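PDB 3KLU: uncharacterized protein YqbN from Bacillus subtilis, which is of unknown function but probably acts as an XkdN-like phage tail assembly chaperone. Local coordinates for residues 95-104 with 109-117. Sequence-based numbering, arbitrary orientation.
Sequences FKAKELREAY and PVEVAKRVL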
loop_
_atom_site.group_PDB
_atom_site.type_symbol
_atom_site.label_atom_id
_atom_site.label_comp_id
_atom_site.label_asym_id
_atom_site.label_seq_id
_atom_site.Cartn_x
_atom_site.Cartn_y
_atom_site.Cartn_z
ATOM N N PHE A 95 3.162 -0.223 -7.835
ATOM C CA PHE A 95 3.618 0.922 -8.627
ATOM C C PHE A 95 5.105 1.052 -8.869
ATOM O O PHE A 95 5.561 1.946 -9.605
ATOM C CB PHE A 95 3.045 2.202 -8.023
ATOM C CG PHE A 95 1.559 2.230 -8.061
ATOM C CD1 PHE A 95 0.892 1.978 -9.264
ATOM C CD2 PHE A 95 0.820 2.523 -6.925
ATOM C CE1 PHE A 95 -0.508 2.022 -9.351
ATOM C CE2 PHE A 95 -0.598 2.575 -6.974
ATOM C CZ PHE A 95 -1.260 2.325 -8.191
ATOM N N LYS A 96 5.853 0.133 -8.272
ATOM C CA LYS A 96 7.289 0.107 -8.445
ATOM C C LYS A 96 7.627 -0.753 -9.651
ATOM O O LYS A 96 8.749 -0.729 -10.120
ATOM C CB LYS A 96 7.956 -0.498 -7.216
ATOM C CG LYS A 96 7.795 0.323 -5.993
ATOM C CD LYS A 96 8.691 -0.201 -4.941
ATOM C CE LYS A 96 8.521 0.607 -3.673
ATOM N NZ LYS A 96 9.553 0.211 -2.687
ATOM N N ALA A 97 6.655 -1.501 -10.147
ATOM C CA ALA A 97 6.893 -2.388 -11.285
ATOM C C ALA A 97 7.495 -1.630 -12.433
ATOM O O ALA A 97 7.015 -0.549 -12.805
ATOM C CB ALA A 97 5.601 -3.044 -11.742
ATOM N N LYS A 98 8.548 -2.205 -12.994
ATOM C CA LYS A 98 9.225 -1.612 -14.132
ATOM C C LYS A 98 8.242 -1.343 -15.250
ATOM O O LYS A 98 8.314 -0.314 -15.909
ATOM C CB LYS A 98 10.304 -2.546 -14.678
ATOM C CG LYS A 98 11.067 -1.934 -15.840
ATOM C CD LYS A 98 11.558 -0.551 -15.449
ATOM C CE LYS A 98 12.623 0.002 -16.391
ATOM N NZ LYS A 98 12.957 1.430 -16.046
ATOM N N GLU A 99 7.327 -2.272 -15.469
ATOM C CA GLU A 99 6.374 -2.107 -16.560
ATOM C C GLU A 99 5.552 -0.832 -16.380
ATOM O O GLU A 99 5.278 -0.113 -17.349
ATOM C CB GLU A 99 5.465 -3.321 -16.640
ATOM C CG GLU A 99 4.825 -3.537 -17.973
ATOM C CD GLU A 99 3.903 -4.750 -17.943
ATOM O OE1 GLU A 99 3.980 -5.505 -16.929
ATOM O OE2 GLU A 99 3.115 -4.952 -18.914
ATOM N N LEU A 100 5.165 -0.537 -15.146
ATOM C CA LEU A 100 4.386 0.675 -14.903
ATOM C C LEU A 100 5.258 1.898 -14.948
ATOM O O LEU A 100 4.822 2.944 -15.397
ATOM C CB LEU A 100 3.658 0.611 -13.554
ATOM C CG LEU A 100 2.449 -0.316 -13.645
ATOM C CD1 LEU A 100 1.800 -0.499 -12.248
ATOM C CD2 LEU A 100 1.423 0.244 -14.675
ATOM N N ARG A 101 6.495 1.791 -14.483
ATOM C CA ARG A 101 7.371 2.970 -14.510
ATOM C C ARG A 101 7.643 3.371 -15.966
ATOM O O ARG A 101 7.651 4.569 -16.307
ATOM C CB ARG A 101 8.674 2.679 -13.760
ATOM C CG ARG A 101 8.547 2.851 -12.260
ATOM C CD ARG A 101 9.873 2.651 -11.510
ATOM N NE ARG A 101 10.141 1.240 -11.295
ATOM C CZ ARG A 101 11.194 0.600 -11.785
ATOM N NH1 ARG A 101 12.082 1.245 -12.521
ATOM N NH2 ARG A 101 11.359 -0.689 -11.534
ATOM N N GLU A 102 7.841 2.360 -16.810
ATOM C CA GLU A 102 8.074 2.569 -18.235
ATOM C C GLU A 102 6.845 3.199 -18.872
ATOM O O GLU A 102 6.901 4.327 -19.355
ATOM C CB GLU A 102 8.332 1.245 -18.966
ATOM C CG GLU A 102 9.621 0.544 -18.602
ATOM C CD GLU A 102 10.784 0.921 -19.501
ATOM O OE1 GLU A 102 10.857 0.393 -20.634
ATOM O OE2 GLU A 102 11.617 1.746 -19.068
ATOM N N ALA A 103 5.733 2.471 -18.845
ATOM C CA ALA A 103 4.496 2.937 -19.488
ATOM C C ALA A 103 4.018 4.322 -19.113
ATOM O O ALA A 103 3.539 5.053 -19.971
ATOM C CB ALA A 103 3.367 1.949 -19.248
ATOM N N TYR A 104 4.115 4.681 -17.842
ATOM C CA TYR A 104 3.647 5.983 -17.432
ATOM C C TYR A 104 4.755 7.002 -17.452
ATOM O O TYR A 104 4.562 8.156 -17.076
ATOM C CB TYR A 104 3.002 5.875 -16.057
ATOM C CG TYR A 104 1.607 5.310 -16.154
ATOM C CD1 TYR A 104 0.506 6.149 -16.344
ATOM C CD2 TYR A 104 1.391 3.936 -16.091
ATOM C CE1 TYR A 104 -0.764 5.644 -16.459
ATOM C CE2 TYR A 104 0.121 3.411 -16.208
ATOM C CZ TYR A 104 -0.960 4.270 -16.392
ATOM O OH TYR A 104 -2.229 3.739 -16.526
ATOM N N PRO A 109 7.478 5.891 -8.102
ATOM C CA PRO A 109 6.333 5.022 -7.836
ATOM C C PRO A 109 5.116 5.792 -7.331
ATOM O O PRO A 109 3.979 5.395 -7.595
ATOM C CB PRO A 109 6.874 4.019 -6.810
ATOM C CG PRO A 109 8.364 4.049 -7.040
ATOM C CD PRO A 109 8.634 5.502 -7.272
ATOM N N VAL A 110 5.336 6.891 -6.628
ATOM C CA VAL A 110 4.223 7.692 -6.134
ATOM C C VAL A 110 3.578 8.450 -7.302
ATOM O O VAL A 110 2.365 8.687 -7.323
ATOM C CB VAL A 110 4.697 8.706 -5.068
ATOM C CG1 VAL A 110 3.575 9.723 -4.760
ATOM C CG2 VAL A 110 5.121 7.945 -3.785
ATOM N N GLU A 111 4.382 8.812 -8.285
ATOM C CA GLU A 111 3.867 9.531 -9.465
ATOM C C GLU A 111 3.140 8.478 -10.328
ATOM O O GLU A 111 2.086 8.745 -10.906
ATOM C CB GLU A 111 5.046 10.176 -10.231
ATOM C CG GLU A 111 4.703 11.130 -11.356
ATOM C CD GLU A 111 3.662 12.161 -10.991
ATOM O OE1 GLU A 111 3.671 12.710 -9.858
ATOM O OE2 GLU A 111 2.824 12.436 -11.878
ATOM N N VAL A 112 3.697 7.270 -10.381
ATOM C CA VAL A 112 3.039 6.215 -11.118
ATOM C C VAL A 112 1.634 6.102 -10.524
ATOM O O VAL A 112 0.650 6.042 -11.249
ATOM C CB VAL A 112 3.726 4.812 -10.945
ATOM C CG1 VAL A 112 2.951 3.778 -11.820
ATOM C CG2 VAL A 112 5.184 4.842 -11.338
ATOM N N ALA A 113 1.539 6.072 -9.202
ATOM C CA ALA A 113 0.222 5.967 -8.575
ATOM C C ALA A 113 -0.704 7.121 -8.982
ATOM O O ALA A 113 -1.874 6.894 -9.314
ATOM C CB ALA A 113 0.348 5.912 -7.011
ATOM N N LYS A 114 -0.189 8.343 -8.992
ATOM C CA LYS A 114 -1.040 9.485 -9.351
ATOM C C LYS A 114 -1.492 9.441 -10.804
ATOM O O LYS A 114 -2.586 9.866 -11.125
ATOM C CB LYS A 114 -0.333 10.801 -9.061
ATOM C CG LYS A 114 -0.217 11.093 -7.572
ATOM C CD LYS A 114 0.730 12.280 -7.372
ATOM C CE LYS A 114 0.954 12.574 -5.914
ATOM N NZ LYS A 114 -0.357 12.667 -5.231
ATOM N N ARG A 115 -0.650 8.920 -11.680
ATOM C CA ARG A 115 -1.067 8.798 -13.065
ATOM C C ARG A 115 -2.029 7.619 -13.248
ATOM O O ARG A 115 -2.942 7.701 -14.057
ATOM C CB ARG A 115 0.172 8.695 -13.959
ATOM C CG ARG A 115 1.045 9.936 -13.767
ATOM C CD ARG A 115 2.281 9.972 -14.634
ATOM N NE ARG A 115 3.026 11.203 -14.354
ATOM C CZ ARG A 115 4.200 11.527 -14.912
ATOM N NH1 ARG A 115 4.783 10.712 -15.779
ATOM N NH2 ARG A 115 4.783 12.689 -14.627
ATOM N N VAL A 116 -1.879 6.537 -12.479
ATOM C CA VAL A 116 -2.807 5.403 -12.614
ATOM C C VAL A 116 -4.166 5.743 -11.981
ATOM O O VAL A 116 -5.200 5.550 -12.596
ATOM C CB VAL A 116 -2.302 4.099 -11.914
ATOM C CG1 VAL A 116 -3.403 3.006 -11.995
ATOM C CG2 VAL A 116 -0.995 3.582 -12.566
ATOM N N LEU A 117 -4.161 6.221 -10.739
ATOM C CA LEU A 117 -5.414 6.591 -10.058
ATOM C C LEU A 117 -5.654 8.079 -10.423
ATOM O O LEU A 117 -5.625 8.971 -9.564
ATOM C CB LEU A 117 -5.229 6.410 -8.537
ATOM C CG LEU A 117 -4.911 4.950 -8.138
ATOM C CD1 LEU A 117 -4.310 4.877 -6.747
ATOM C CD2 LEU A 117 -6.160 4.125 -8.193
#
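Phe95 lays one face of its ring on the backbone of helix 109-116 at Ala113. Ala113 CA sits 3.7 Å from the centroid of the Phe95 ring and only 6° off its normal, a CH-pi contact. The small methyl of Ala113 leaves a shallow seat there, and its CB comes within 3.4 Å of Phe95 CD2. Larger side chains stand around this seat: Val112 CG1 by Phe95 CD1, Val116 CG2 by CE1, and Leu117 CD1 by CZ. The backbone oxygen Pro109 O lies by Phe95 CB.

Val112 is the bump in the other direction. Its two methyls fork into a hollow of segment 95-104. CG1 is anti to the backbone N (chi1 -178°) and touches both Phe95 CD1 and Leu100 CB. Val112 CG2 reaches Phe95 O at 3.4 Å and also touches Arg101 CG. Arg101 is bent back, and its NE and NH2 both hold Lys96 O, which ties the turn before helix 98-103 to that helix.

Tyr104 fills the groove between Arg115 and Val116. Val116 CG2 lies over one face of the Tyr104 ring, 4.1 Å from its centroid. The same methyl also touches Phe95 CE1. Arg115 CB approaches Tyr104 CD1 to 3.5 Å. The extended Arg115 chain then runs past the ring in the opposite direction and its NH1 donates to Tyr104 O (2.9 Å). That oxygen lies in the guanidinium plane. A salt bridge from NE to Glu111 OE2 steadies the same group.

The two short helices form a helix-loop-helix unit beside the three-stranded antiparallel sheet. Phe95 and Leu117 touch Phe44 of strand 44-46. Trp126 of helix 120-133 meets the Phe95 ring edge-to-face, while Lys96 and Pro109 rest on Val87 of helix 78-89.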